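Long-range contacts in precorrin-2 dehydrogenase (Bacillus megaterium, PDB 3DFZ), which catalyses the NAD-dependent dehydrogenation of precorrin-2 to sirohydrochlorin, a precursor shared by siroheme and anaerobic adenosylcobalamin biosynthesis: residues B[60-65]-B[81-86]; B[33-38]-B[56-61]; B[95-100]-B[118-123]. All blocks are in the same frame, centred on the assembly; numbering follows the deposited sequence.

How the interactions relate
The three contacts share one Rossmann-type parallel sheet and run to, or lie at, the C-terminal ends of its strands. Interaction 2 pairs strands 33-37 and 56-60; interaction 3 pairs 94-97 and 117-120, and probable hydrogen bonds join the two halves, Val37 N to Val96 O (2.8 Å) and Val37 O to Ala98 N (2.7 Å). Their centres lie 11 Å apart. Interaction 1, centred 9 Å from interaction 2, shares Val60 and Ala61 with it and continues into the loop holding Pro62 and Thr63, which by similarity bind NAD(+). Ile42, of the other predicted binding pair, lies about 4 Å from Ser122 of interaction 3, side chain to side chain.

Interaction 1 of 3, residues B[60-65]-B[81-86]; sequences VAPTVS and RKKVGE
Val60 meets residues 82-84 through its CG1 methyl, which lies 3.6 Å from Lys82 O and 4.1 Å from Val84 CG2. With CG1 anti to the backbone N (chi1 -170°), this branch, and not CG2, faces the loop. Pro62 supplies a second apolar patch: its ring carbon CD stands 4.0 Å from CG of Lys83, whose aliphatic chain crosses the ring obliquely. Between these patches the backbones come close. Ala61 O receives a weak hydrogen bond from Lys82 N, 3.3 Å long and bent to 131° at the hydrogen, and a CA-H...O contact from Arg81 CA at 3.4 Å. Pro62 N, which has no hydrogen to give, sits 3.1 Å from Lys82 O, so this pair is mere proximity. The contact contains Pro62 and Thr63, which probably bind NAD(+).

In the next shell, the extended chain of Arg81 runs out to a salt bridge between NH1 and Glu72 OE2, tying the loop to helix 66-73. Ser65, the N-cap residue of that helix, is held through OG by Thr44. The contact thus joins the loops that follow strands 56-60 and 77-80, while Val84 reaches inward to Val37 of strand 33-37 and Val104 of helix 102-108.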
# COMPACT_ATOMS: atom_id res chain seq x y z
N VAL B 60 5.10 7.19 22.70
CA VAL B 60 5.91 8.17 23.44
C VAL B 60 5.33 9.56 23.24
O VAL B 60 5.38 10.12 22.12
CB VAL B 60 7.43 8.15 23.05
CG1 VAL B 60 8.25 9.02 24.01
CG2 VAL B 60 7.95 6.77 23.12
N ALA B 61 4.74 10.09 24.31
CA ALA B 61 4.25 11.47 24.41
C ALA B 61 4.07 11.83 25.91
O ALA B 61 3.71 10.95 26.70
CB ALA B 61 2.95 11.63 23.66
N PRO B 62 4.31 13.11 26.30
CA PRO B 62 4.17 13.49 27.72
C PRO B 62 2.77 13.21 28.25
O PRO B 62 2.61 12.87 29.42
CB PRO B 62 4.48 14.99 27.74
CG PRO B 62 4.37 15.44 26.32
CD PRO B 62 4.74 14.26 25.47
N THR B 63 1.78 13.32 27.36
CA THR B 63 0.40 12.93 27.65
C THR B 63 -0.17 12.15 26.46
O THR B 63 0.27 12.32 25.31
CB THR B 63 -0.50 14.16 28.03
OG1 THR B 63 -0.03 14.73 29.26
CG2 THR B 63 -1.96 13.74 28.21
N VAL B 64 -1.16 11.32 26.76
CA VAL B 64 -1.72 10.34 25.86
C VAL B 64 -3.26 10.32 26.02
O VAL B 64 -3.79 10.68 27.07
CB VAL B 64 -1.05 8.95 26.17
CG1 VAL B 64 -2.04 7.84 26.38
CG2 VAL B 64 0.06 8.62 25.14
N SER B 65 -3.99 9.93 24.97
CA SER B 65 -5.46 10.02 24.97
C SER B 65 -6.14 8.90 25.80
O SER B 65 -5.53 7.86 26.09
CB SER B 65 -6.01 10.05 23.53
OG SER B 65 -5.63 8.87 22.82
N ARG B 81 5.69 8.05 29.09
CA ARG B 81 5.07 9.36 29.37
C ARG B 81 6.09 10.47 29.54
O ARG B 81 6.44 10.85 30.64
CB ARG B 81 4.14 9.30 30.59
CG ARG B 81 2.75 8.88 30.23
CD ARG B 81 1.97 8.33 31.41
NE ARG B 81 0.66 7.83 30.97
CZ ARG B 81 0.31 6.54 30.91
NH1 ARG B 81 1.16 5.60 31.27
NH2 ARG B 81 -0.90 6.20 30.50
N LYS B 82 6.54 10.98 28.40
CA LYS B 82 7.61 11.94 28.30
C LYS B 82 7.71 12.36 26.82
O LYS B 82 7.05 11.77 25.95
CB LYS B 82 8.93 11.33 28.78
CG LYS B 82 9.40 10.11 28.00
CD LYS B 82 10.86 9.81 28.28
CE LYS B 82 11.57 9.35 27.01
NZ LYS B 82 12.99 9.84 26.94
N LYS B 83 8.54 13.36 26.54
CA LYS B 83 8.85 13.70 25.17
C LYS B 83 9.93 12.74 24.68
O LYS B 83 10.70 12.21 25.48
CB LYS B 83 9.32 15.16 25.05
CG LYS B 83 8.28 16.22 25.48
CD LYS B 83 8.44 17.56 24.73
CE LYS B 83 9.82 18.22 24.92
NZ LYS B 83 9.91 19.56 24.24
N VAL B 84 9.97 12.54 23.37
CA VAL B 84 10.91 11.65 22.70
C VAL B 84 12.35 12.14 22.79
O VAL B 84 12.62 13.34 22.71
CB VAL B 84 10.55 11.54 21.21
CG1 VAL B 84 10.98 10.19 20.63
CG2 VAL B 84 9.06 11.75 21.04
N GLY B 85 13.27 11.19 22.94
CA GLY B 85 14.69 11.48 22.99
C GLY B 85 15.40 10.57 22.02
O GLY B 85 14.77 9.75 21.36
N GLU B 86 16.71 10.70 21.94
CA GLU B 86 17.50 9.96 20.95
C GLU B 86 17.34 8.45 21.10
O GLU B 86 17.32 7.71 20.10
CB GLU B 86 18.98 10.31 21.06
CG GLU B 86 19.29 11.81 21.07
CD GLU B 86 20.71 12.09 20.62
OE1 GLU B 86 21.64 11.45 21.15
OE2 GLU B 86 20.88 12.96 19.72

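Interaction 2 of 3, residues B[33-38]-B[56-61]; sequences SVLVVG and AITVVA
Val34 and Val36 each reach across to strand 56-60 with both backbone N and O, and Gly38 adds a fifth hydrogen bond, giving the regular ladder of a parallel pair. The bonds are short and straight: Thr58 N to Val34 O is 2.8 Å at 172°, and Gly38 N to Val60 O is 2.9 Å at 176°. The donors approach the carbonyls differently, since Val34 O points almost straight at its donor whereas the N-H of Gly38 comes in tilted 33° from the carbonyl plane of Val60.

The closely packed part lies toward the C-terminal end. Val59 CG1 rests 3.4 Å from Gly38 O, and just past the strand end Ala61 CB lies 3.5 Å from Gly38 C. On the face carrying Val34, Val36, Ile57 and Val59, Val36, with CG2 at 4.2 Å from Ile57 CG2, is covered by Ala43, Ile47 and Phe50 of helix 41-50, the crossover helix of this beta-alpha-beta unit. The N-terminal end is more open: Ala56 is exposed, and Ser33 turns its OG to Phe93 N and Asn91 O while its backbone N hydrogen-bonds a glycerol, probably from the crystallisation liquor.

Main-chain polarity is therefore spent between the strands, and the side chains contribute almost entirely apolar packing, giving a well-bonded inner part of the sheet that leads to Gly38 and to the loop with Pro62 and Thr63.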
# COMPACT_ATOMS: atom_id res chain seq x y z
N SER B 33 8.87 -4.21 16.42
CA SER B 33 8.73 -3.03 17.24
C SER B 33 8.16 -1.85 16.44
O SER B 33 8.64 -1.57 15.32
CB SER B 33 10.08 -2.64 17.83
OG SER B 33 10.98 -2.25 16.82
N VAL B 34 7.17 -1.17 17.03
CA VAL B 34 6.54 0.03 16.46
C VAL B 34 6.54 1.21 17.44
O VAL B 34 5.97 1.11 18.53
CB VAL B 34 5.07 -0.25 16.01
CG1 VAL B 34 4.34 1.04 15.66
CG2 VAL B 34 5.04 -1.24 14.83
N LEU B 35 7.16 2.33 17.05
CA LEU B 35 7.14 3.54 17.87
C LEU B 35 6.16 4.57 17.33
O LEU B 35 6.28 5.01 16.19
CB LEU B 35 8.55 4.14 17.99
CG LEU B 35 8.73 5.41 18.84
CD1 LEU B 35 8.58 5.14 20.35
CD2 LEU B 35 10.05 6.07 18.53
N VAL B 36 5.19 4.93 18.15
CA VAL B 36 4.32 6.05 17.84
C VAL B 36 4.77 7.25 18.69
O VAL B 36 4.66 7.25 19.92
CB VAL B 36 2.83 5.72 18.07
CG1 VAL B 36 1.94 6.91 17.71
CG2 VAL B 36 2.41 4.46 17.28
N VAL B 37 5.31 8.25 17.99
CA VAL B 37 5.66 9.51 18.58
C VAL B 37 4.45 10.42 18.48
O VAL B 37 4.01 10.78 17.38
CB VAL B 37 6.84 10.17 17.85
CG1 VAL B 37 7.08 11.57 18.40
CG2 VAL B 37 8.08 9.32 17.97
N GLY B 38 3.93 10.80 19.66
CA GLY B 38 2.71 11.59 19.80
C GLY B 38 1.62 10.79 20.48
O GLY B 38 1.67 9.55 20.49
N ALA B 56 4.87 -5.09 18.77
CA ALA B 56 5.08 -4.49 20.06
C ALA B 56 5.04 -2.96 19.91
O ALA B 56 6.00 -2.36 19.46
CB ALA B 56 6.40 -4.98 20.69
N ILE B 57 3.91 -2.35 20.24
CA ILE B 57 3.71 -0.90 20.14
C ILE B 57 4.19 -0.14 21.39
O ILE B 57 3.80 -0.47 22.52
CB ILE B 57 2.22 -0.52 19.89
CG1 ILE B 57 1.62 -1.36 18.74
CG2 ILE B 57 2.09 0.97 19.60
CD1 ILE B 57 0.12 -1.21 18.59
N THR B 58 5.05 0.85 21.19
CA THR B 58 5.41 1.79 22.25
C THR B 58 4.99 3.18 21.83
O THR B 58 5.33 3.61 20.74
CB THR B 58 6.91 1.77 22.57
OG1 THR B 58 7.31 0.43 22.88
CG2 THR B 58 7.23 2.69 23.76
N VAL B 59 4.22 3.87 22.68
CA VAL B 59 3.71 5.21 22.41
C VAL B 59 4.45 6.19 23.31
O VAL B 59 4.46 6.03 24.54
CB VAL B 59 2.18 5.30 22.70
CG1 VAL B 59 1.64 6.70 22.37
CG2 VAL B 59 1.39 4.24 21.96
N VAL B 60 5.10 7.19 22.70
CA VAL B 60 5.91 8.17 23.44
C VAL B 60 5.33 9.56 23.24
O VAL B 60 5.38 10.12 22.12
CB VAL B 60 7.43 8.15 23.05
CG1 VAL B 60 8.25 9.02 24.01
CG2 VAL B 60 7.95 6.77 23.12
N ALA B 61 4.74 10.09 24.31
CA ALA B 61 4.25 11.47 24.41
C ALA B 61 4.07 11.83 25.91
O ALA B 61 3.71 10.95 26.70
CB ALA B 61 2.95 11.63 23.66

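Interaction 3 of 3, residues B[95-100]-B[118-123]; sequences IVVATN and VNMASS
Ile95 and Val118 open the contact with a methyl pair, CG2 to CG2 at 3.8 Å, alongside a hydrogen-bonded backbone. Ile95 O accepts Asn119 N at 2.8 Å, almost collinear with the carbonyl, and a CA-H...O contact from Val118 CA. Val97 N then donates to Asn119 O at 2.8 Å. Val97 O takes Ala121 N in the carbonyl plane, although the bond is bent, 134° at the hydrogen, because the chain is leaving the strand for a type I turn from Met120 to Ser123.

Residues 94-97 and 117-120 are neighbouring parallel strands, linked through helix 102-108, in the second half of a Rossmann-type parallel sheet, whose strand order is 3-2-1-4-5. Strand 117-120 is the last of the parallel set; beyond it Val118 is backbone-bonded to Ile129, and Val118 N to Asn128 OD1. Val97 CG2 packs on the side of helix 102-108, 3.9 Å from Met120 SD, the two side chains lying alongside each other. Across the sheet Val96 CG1 runs beside the amide of Asn119, 3.7 Å from OD1. That amide is buried and satisfied from both ends: OD1 accepts Arg46 NE, while ND2 donates to Ile129 O.

Past the strands one side chain takes over the pairing. Ser122 OG, held anti to its own carbonyl carbon (chi1 -65°), donates to Thr99 O over 2.6 Å, tilted 24° from the carbonyl plane. Thr99 OG1 makes a weak bond to Asp101 N. Ser122 also approaches Ile42, which by similarity binds NAD(+).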
# COMPACT_ATOMS: atom_id res chain seq x y z
N ILE B 95 8.37 3.64 12.58
CA ILE B 95 8.13 4.86 13.35
C ILE B 95 6.98 5.64 12.73
O ILE B 95 7.01 5.96 11.54
CB ILE B 95 9.42 5.73 13.41
CG1 ILE B 95 10.47 5.03 14.28
CG2 ILE B 95 9.14 7.13 13.95
CD1 ILE B 95 11.76 5.85 14.47
N VAL B 96 5.98 5.94 13.54
CA VAL B 96 4.91 6.85 13.15
C VAL B 96 5.12 8.15 13.94
O VAL B 96 5.21 8.12 15.17
CB VAL B 96 3.49 6.26 13.46
CG1 VAL B 96 2.38 7.26 13.04
CG2 VAL B 96 3.25 4.93 12.76
N VAL B 97 5.24 9.28 13.23
CA VAL B 97 5.32 10.60 13.86
C VAL B 97 3.94 11.24 13.73
O VAL B 97 3.46 11.49 12.64
CB VAL B 97 6.43 11.48 13.24
CG1 VAL B 97 6.54 12.81 13.95
CG2 VAL B 97 7.77 10.76 13.29
N ALA B 98 3.27 11.44 14.86
CA ALA B 98 1.90 11.95 14.87
C ALA B 98 1.74 12.93 16.02
O ALA B 98 0.78 12.85 16.79
CB ALA B 98 0.92 10.80 15.00
N THR B 99 2.69 13.86 16.11
CA THR B 99 2.66 14.92 17.11
C THR B 99 2.20 16.27 16.49
O THR B 99 1.59 16.29 15.40
CB THR B 99 4.04 15.02 17.84
OG1 THR B 99 4.00 16.04 18.85
CG2 THR B 99 5.16 15.31 16.88
N ASN B 100 2.46 17.38 17.20
CA ASN B 100 2.21 18.75 16.75
C ASN B 100 3.38 19.73 17.01
O ASN B 100 3.43 20.82 16.43
CB ASN B 100 0.89 19.29 17.32
CG ASN B 100 -0.33 18.89 16.47
OD1 ASN B 100 -0.25 18.83 15.23
ND2 ASN B 100 -1.47 18.63 17.13
N VAL B 118 9.42 5.22 8.27
CA VAL B 118 8.82 6.27 9.03
C VAL B 118 7.62 6.87 8.30
O VAL B 118 7.67 7.13 7.10
CB VAL B 118 9.84 7.37 9.43
CG1 VAL B 118 10.50 8.00 8.21
CG2 VAL B 118 9.17 8.42 10.33
N ASN B 119 6.55 7.06 9.05
CA ASN B 119 5.39 7.76 8.56
C ASN B 119 5.34 9.13 9.21
O ASN B 119 5.27 9.25 10.43
CB ASN B 119 4.12 6.94 8.85
CG ASN B 119 2.86 7.70 8.51
OD1 ASN B 119 2.03 7.91 9.37
ND2 ASN B 119 2.72 8.14 7.26
N MET B 120 5.45 10.16 8.41
CA MET B 120 5.40 11.52 8.94
C MET B 120 3.97 11.97 8.74
O MET B 120 3.65 12.64 7.76
CB MET B 120 6.38 12.42 8.20
CG MET B 120 7.83 11.97 8.32
SD MET B 120 8.54 12.48 9.89
CE MET B 120 10.18 11.78 9.71
N ALA B 121 3.12 11.54 9.67
CA ALA B 121 1.67 11.71 9.55
C ALA B 121 1.30 13.19 9.59
O ALA B 121 0.41 13.64 8.86
CB ALA B 121 0.96 10.94 10.67
N SER B 122 2.04 13.93 10.42
CA SER B 122 1.75 15.33 10.71
C SER B 122 2.30 16.26 9.64
O SER B 122 2.57 17.42 9.92
CB SER B 122 2.29 15.72 12.10
OG SER B 122 1.63 15.04 13.15
N SER B 123 2.48 15.72 8.42
CA SER B 123 2.85 16.50 7.22
C SER B 123 4.07 17.41 7.48
O SER B 123 4.81 17.17 8.45
CB SER B 123 1.62 17.29 6.72
OG SER B 123 1.29 18.37 7.58